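Local coordinates for protein glycosyl hydrolase BlGH5_18 (Bifidobacterium longum subsp. infantis, PDB 7LQX) that probably hydrolyses glycosidic bonds in N-glycans, as a family GH5 subfamily 18 glycoside hydrolase of a gut-dwelling bacterium, at residues A154-Q166 with V194-N206. Residues are numbered along the deposited sequence; the frame is centred on the assembly and turned at random. Where two conformers were deposited one is given.
Sequences AFRGLTLGNELNQ and VDRRKHVALHSEN. With EDO (1,2-ethanediol), chain D; EDO (1,2-ethanediol), chain C.
V200 N gives its hydrogen to R156 O and V200 O receives L158 N, an exchange that shows how neighbouring parallel strands of a (beta/alpha)8 barrel, the fold of family GH5, are joined. It repeats as L202 N meets L158 O and L202 O takes L160 N at 2.9 Å. Packing is tight where T159 CG2 rests on S204 CB, 3.6 Å away. At the strand start, CE2 of F155 sits over one face of the H199 ring, 3.8 Å above its plane, with the two rings inclined at 43°. H199 CG stands anti to the carbonyl carbon (chi1 -59°), bringing the imidazole beside F155; its ND1 is bonded to Y146 and its NE2 shares water 1 with F155 O. R156 marks a looser, wetter edge: its NH1 is held by P153 O and D100, and in one of its two conformers water 2 links NE to K198 O.

Beyond the strands the contact turns polar. S204 OG accepts E163 N at 3.2 Å, while E163 OE2 bonds to H232. N165 grips N206 twice: OD1 accepts N206 N, and ND2 reaches N206 OD1 from above its carbonyl plane, each at 2.9 Å. A leucine in place of N165 would probably leave N206 N without its acceptor and N206 OD1 with G208 N but without its amide donor. Water 4 bridges E163 OE1 and N206 ND2, which also meets an ethanediol, probably from the crystallisation liquor. Backbone bonds thus fix the strands, whereas side-chain-to-backbone and amide-to-amide bonds take over in the loops beyond, where GH5 active sites lie.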
loop_
_atom_site.group_PDB
_atom_site.type_symbol
_atom_site.label_atom_id
_atom_site.label_comp_id
_atom_site.label_asym_id
_atom_site.label_seq_id
_atom_site.Cartn_x
_atom_site.Cartn_y
_atom_site.Cartn_z
ATOM N N ALA A 154 -7.854 -29.821 3.959
ATOM C CA ALA A 154 -6.957 -29.681 2.822
ATOM C C ALA A 154 -5.738 -28.831 3.133
ATOM O O ALA A 154 -4.787 -28.828 2.342
ATOM C CB ALA A 154 -7.686 -29.037 1.642
ATOM N N PHE A 155 -5.763 -28.084 4.234
ATOM C CA PHE A 155 -4.660 -27.197 4.582
ATOM C C PHE A 155 -3.489 -28.006 5.108
ATOM O O PHE A 155 -3.630 -28.749 6.083
ATOM C CB PHE A 155 -5.126 -26.221 5.657
ATOM C CG PHE A 155 -4.035 -25.359 6.202
ATOM C CD1 PHE A 155 -3.444 -24.412 5.401
ATOM C CD2 PHE A 155 -3.625 -25.465 7.524
ATOM C CE1 PHE A 155 -2.442 -23.605 5.893
ATOM C CE2 PHE A 155 -2.625 -24.654 8.019
ATOM C CZ PHE A 155 -2.039 -23.722 7.207
ATOM N N ARG A 156 -2.328 -27.857 4.475
ATOM C CA ARG A 156 -1.151 -28.612 4.871
ATOM C C ARG A 156 -0.142 -27.792 5.662
ATOM O O ARG A 156 0.666 -28.377 6.392
ATOM C CB ARG A 156 -0.462 -29.206 3.636
ATOM C CG ARG A 156 -1.297 -30.245 2.891
ATOM C CD ARG A 156 -1.208 -31.642 3.503
ATOM N NE ARG A 156 -1.863 -31.754 4.806
ATOM C CZ ARG A 156 -3.180 -31.791 4.983
ATOM N NH1 ARG A 156 -3.992 -31.702 3.940
ATOM N NH2 ARG A 156 -3.684 -31.897 6.207
ATOM N N GLY A 157 -0.162 -26.482 5.547
ATOM C CA GLY A 157 0.802 -25.668 6.263
ATOM C C GLY A 157 1.048 -24.351 5.573
ATOM O O GLY A 157 0.419 -23.996 4.574
ATOM N N LEU A 158 1.996 -23.606 6.121
ATOM C CA LEU A 158 2.205 -22.251 5.649
ATOM C C LEU A 158 3.682 -21.924 5.532
ATOM O O LEU A 158 4.536 -22.479 6.237
ATOM C CB LEU A 158 1.486 -21.234 6.547
ATOM C CG LEU A 158 1.900 -21.187 8.018
ATOM C CD1 LEU A 158 3.186 -20.403 8.193
ATOM C CD2 LEU A 158 0.783 -20.584 8.866
ATOM N N THR A 159 3.953 -21.013 4.603
ATOM C CA THR A 159 5.244 -20.369 4.438
ATOM C C THR A 159 5.059 -18.954 4.970
ATOM O O THR A 159 4.021 -18.331 4.732
ATOM C CB THR A 159 5.597 -20.317 2.959
ATOM O OG1 THR A 159 5.598 -21.649 2.435
ATOM C CG2 THR A 159 6.964 -19.722 2.715
ATOM N N LEU A 160 6.048 -18.436 5.696
ATOM C CA LEU A 160 5.853 -17.131 6.322
ATOM C C LEU A 160 5.485 -16.065 5.295
ATOM O O LEU A 160 4.624 -15.218 5.549
ATOM C CB LEU A 160 7.088 -16.721 7.117
ATOM C CG LEU A 160 7.457 -17.653 8.261
ATOM C CD1 LEU A 160 8.669 -17.108 9.004
ATOM C CD2 LEU A 160 6.312 -17.869 9.229
ATOM N N GLY A 161 6.121 -16.081 4.132
ATOM C CA GLY A 161 5.775 -15.141 3.076
ATOM C C GLY A 161 6.720 -15.316 1.907
ATOM O O GLY A 161 7.826 -15.843 2.049
ATOM N N ASN A 162 6.278 -14.842 0.750
ATOM C CA ASN A 162 7.043 -15.082 -0.466
ATOM C C ASN A 162 8.285 -14.201 -0.509
ATOM O O ASN A 162 8.170 -12.977 -0.573
ATOM C CB ASN A 162 6.158 -14.772 -1.665
ATOM C CG ASN A 162 6.833 -15.066 -2.959
ATOM O OD1 ASN A 162 7.303 -16.178 -3.175
ATOM N ND2 ASN A 162 6.925 -14.067 -3.829
ATOM N N GLU A 163 9.474 -14.807 -0.517
ATOM C CA GLU A 163 10.717 -14.081 -0.804
ATOM C C GLU A 163 10.872 -12.836 0.061
ATOM O O GLU A 163 11.279 -11.772 -0.406
ATOM C CB GLU A 163 10.805 -13.732 -2.294
ATOM C CG GLU A 163 10.744 -14.965 -3.175
ATOM C CD GLU A 163 10.709 -14.697 -4.653
ATOM O OE1 GLU A 163 10.800 -13.520 -5.065
ATOM O OE2 GLU A 163 10.575 -15.688 -5.405
ATOM N N LEU A 164 10.585 -12.972 1.353
ATOM C CA LEU A 164 10.587 -11.796 2.214
ATOM C C LEU A 164 11.980 -11.205 2.374
ATOM O O LEU A 164 12.108 -10.028 2.743
ATOM C CB LEU A 164 9.979 -12.155 3.566
ATOM C CG LEU A 164 8.454 -12.335 3.591
ATOM C CD1 LEU A 164 8.021 -12.810 4.975
ATOM C CD2 LEU A 164 7.744 -11.056 3.178
ATOM N N ASN A 165 13.024 -11.980 2.088
ATOM C CA ASN A 165 14.375 -11.449 2.166
ATOM C C ASN A 165 14.592 -10.282 1.214
ATOM O O ASN A 165 15.543 -9.517 1.405
ATOM C CB ASN A 165 15.392 -12.562 1.902
ATOM C CG ASN A 165 15.327 -13.091 0.484
ATOM O OD1 ASN A 165 14.273 -13.520 0.020
ATOM N ND2 ASN A 165 16.460 -13.076 -0.209
ATOM N N GLN A 166 13.744 -10.124 0.192
ATOM C CA GLN A 166 13.926 -9.014 -0.741
ATOM C C GLN A 166 13.708 -7.659 -0.079
ATOM O O GLN A 166 14.136 -6.642 -0.632
ATOM C CB GLN A 166 13.026 -9.181 -1.967
ATOM C CG GLN A 166 11.540 -8.939 -1.717
ATOM C CD GLN A 166 11.070 -7.560 -2.147
ATOM O OE1 GLN A 166 11.448 -7.062 -3.205
ATOM N NE2 GLN A 166 10.239 -6.939 -1.318
ATOM N N VAL A 194 3.037 -22.253 14.458
ATOM C CA VAL A 194 2.419 -23.414 13.825
ATOM C C VAL A 194 2.644 -24.650 14.684
ATOM O O VAL A 194 3.735 -24.858 15.221
ATOM C CB VAL A 194 3.026 -23.616 12.424
ATOM C CG1 VAL A 194 2.466 -24.867 11.748
ATOM C CG2 VAL A 194 2.794 -22.385 11.559
ATOM N N ASP A 195 1.620 -25.495 14.800
ATOM C CA ASP A 195 1.785 -26.815 15.415
ATOM C C ASP A 195 2.388 -27.740 14.361
ATOM O O ASP A 195 1.679 -28.291 13.512
ATOM C CB ASP A 195 0.463 -27.351 15.947
ATOM C CG ASP A 195 0.613 -28.706 16.627
ATOM O OD1 ASP A 195 1.698 -29.315 16.537
ATOM O OD2 ASP A 195 -0.363 -29.166 17.253
ATOM N N ARG A 196 3.704 -27.908 14.405
ATOM C CA ARG A 196 4.414 -28.647 13.365
ATOM C C ARG A 196 4.233 -30.154 13.471
ATOM O O ARG A 196 4.682 -30.876 12.576
ATOM C CB ARG A 196 5.886 -28.231 13.348
ATOM C CG ARG A 196 6.026 -26.777 12.898
ATOM C CD ARG A 196 7.389 -26.208 13.150
ATOM N NE ARG A 196 8.390 -26.815 12.292
ATOM C CZ ARG A 196 9.677 -26.488 12.317
ATOM N NH1 ARG A 196 10.095 -25.551 13.157
ATOM N NH2 ARG A 196 10.531 -27.092 11.509
ATOM N N ARG A 197 3.548 -30.643 14.503
ATOM C CA ARG A 197 3.100 -32.026 14.473
ATOM C C ARG A 197 1.957 -32.228 13.488
ATOM O O ARG A 197 1.735 -33.354 13.033
ATOM C CB ARG A 197 2.638 -32.459 15.861
ATOM C CG ARG A 197 3.690 -32.307 16.945
ATOM C CD ARG A 197 3.062 -32.498 18.323
ATOM N NE ARG A 197 1.958 -31.563 18.531
ATOM C CZ ARG A 197 1.047 -31.668 19.494
ATOM N NH1 ARG A 197 1.092 -32.675 20.354
ATOM N NH2 ARG A 197 0.084 -30.762 19.589
ATOM N N LYS A 198 1.233 -31.160 13.142
ATOM C CA LYS A 198 0.057 -31.269 12.291
ATOM C C LYS A 198 0.198 -30.592 10.938
ATOM O O LYS A 198 -0.473 -31.007 9.991
ATOM C CB LYS A 198 -1.161 -30.648 12.988
ATOM C CG LYS A 198 -1.552 -31.321 14.287
ATOM C CD LYS A 198 -2.667 -30.538 14.968
ATOM C CE LYS A 198 -3.176 -31.232 16.218
ATOM N NZ LYS A 198 -4.472 -30.638 16.665
ATOM N N HIS A 199 1.055 -29.574 10.825
ATOM C CA HIS A 199 1.175 -28.763 9.622
ATOM C C HIS A 199 2.622 -28.334 9.447
ATOM O O HIS A 199 3.353 -28.178 10.426
ATOM C CB HIS A 199 0.292 -27.512 9.728
ATOM C CG HIS A 199 -1.154 -27.823 9.921
ATOM N ND1 HIS A 199 -1.798 -27.677 11.131
ATOM C CD2 HIS A 199 -2.083 -28.281 9.052
ATOM C CE1 HIS A 199 -3.058 -28.050 11.001
ATOM N NE2 HIS A 199 -3.256 -28.418 9.748
ATOM N N VAL A 200 3.035 -28.150 8.202
ATOM C CA VAL A 200 4.382 -27.653 7.956
ATOM C C VAL A 200 4.443 -26.153 8.221
ATOM O O VAL A 200 3.467 -25.409 8.046
ATOM C CB VAL A 200 4.915 -27.991 6.546
ATOM C CG1 VAL A 200 5.019 -29.512 6.368
ATOM C CG2 VAL A 200 4.081 -27.350 5.454
ATOM N N ALA A 201 5.623 -25.724 8.655
ATOM C CA ALA A 201 5.984 -24.323 8.814
ATOM C C ALA A 201 7.267 -24.111 8.031
ATOM O O ALA A 201 8.270 -24.784 8.285
ATOM C CB ALA A 201 6.199 -23.984 10.290
ATOM N N LEU A 202 7.229 -23.172 7.088
ATOM C CA LEU A 202 8.301 -22.958 6.137
ATOM C C LEU A 202 8.617 -21.475 6.031
ATOM O O LEU A 202 7.799 -20.613 6.370
ATOM C CB LEU A 202 7.888 -23.410 4.720
ATOM C CG LEU A 202 7.263 -24.796 4.641
ATOM C CD1 LEU A 202 6.635 -25.064 3.293
ATOM C CD2 LEU A 202 8.298 -25.862 4.935
ATOM N N HIS A 203 9.800 -21.178 5.503
ATOM C CA HIS A 203 10.126 -19.815 5.088
ATOM C C HIS A 203 10.719 -19.863 3.686
ATOM O O HIS A 203 11.204 -20.903 3.230
ATOM C CB HIS A 203 11.036 -19.084 6.089
ATOM C CG HIS A 203 12.386 -19.692 6.237
ATOM N ND1 HIS A 203 13.504 -19.171 5.619
ATOM C CD2 HIS A 203 12.806 -20.779 6.925
ATOM C CE1 HIS A 203 14.552 -19.915 5.915
ATOM N NE2 HIS A 203 14.154 -20.902 6.698
ATOM N N SER A 204 10.633 -18.731 2.988
ATOM C CA SER A 204 11.003 -18.639 1.585
ATOM C C SER A 204 11.846 -17.409 1.307
ATOM O O SER A 204 11.442 -16.283 1.621
ATOM C CB SER A 204 9.740 -18.568 0.708
ATOM O OG SER A 204 9.995 -17.975 -0.559
ATOM N N GLU A 205 12.982 -17.630 0.662
ATOM C CA GLU A 205 13.807 -16.563 0.126
ATOM C C GLU A 205 13.961 -16.727 -1.378
ATOM O O GLU A 205 13.857 -17.837 -1.916
ATOM C CB GLU A 205 15.185 -16.592 0.777
ATOM C CG GLU A 205 15.155 -16.264 2.256
ATOM C CD GLU A 205 14.719 -17.420 3.153
ATOM O OE1 GLU A 205 15.220 -18.552 2.993
ATOM O OE2 GLU A 205 13.880 -17.169 4.043
ATOM N N ASN A 206 14.207 -15.607 -2.054
ATOM C CA ASN A 206 14.710 -15.666 -3.415
ATOM C C ASN A 206 16.156 -16.152 -3.389
ATOM O O ASN A 206 16.744 -16.380 -2.326
ATOM C CB ASN A 206 14.526 -14.328 -4.132
ATOM C CG ASN A 206 15.361 -13.216 -3.549
ATOM O OD1 ASN A 206 16.483 -13.429 -3.083
ATOM N ND2 ASN A 206 14.820 -12.002 -3.589
HETATM C C1 EDO D . 7.232 -15.221 -7.508
HETATM O O1 EDO D . 7.833 -15.416 -6.227
HETATM C C2 EDO D . 6.253 -14.056 -7.402
HETATM O O2 EDO D . 6.978 -12.894 -6.967
HETATM C C1 EDO C . 17.722 -10.230 -2.324
HETATM O O1 EDO C . 16.536 -9.736 -2.953
HETATM C C2 EDO C . 18.763 -9.122 -2.237
HETATM O O2 EDO C . 18.188 -7.962 -1.625
HETATM O O HOH W 1 -5.406 -29.261 8.188
HETATM O O HOH W 2 -1.235 -31.475 7.370
HETATM O O HOH W 3 9.350 -16.543 4.293
HETATM O O HOH W 4 12.271 -11.324 -4.719
#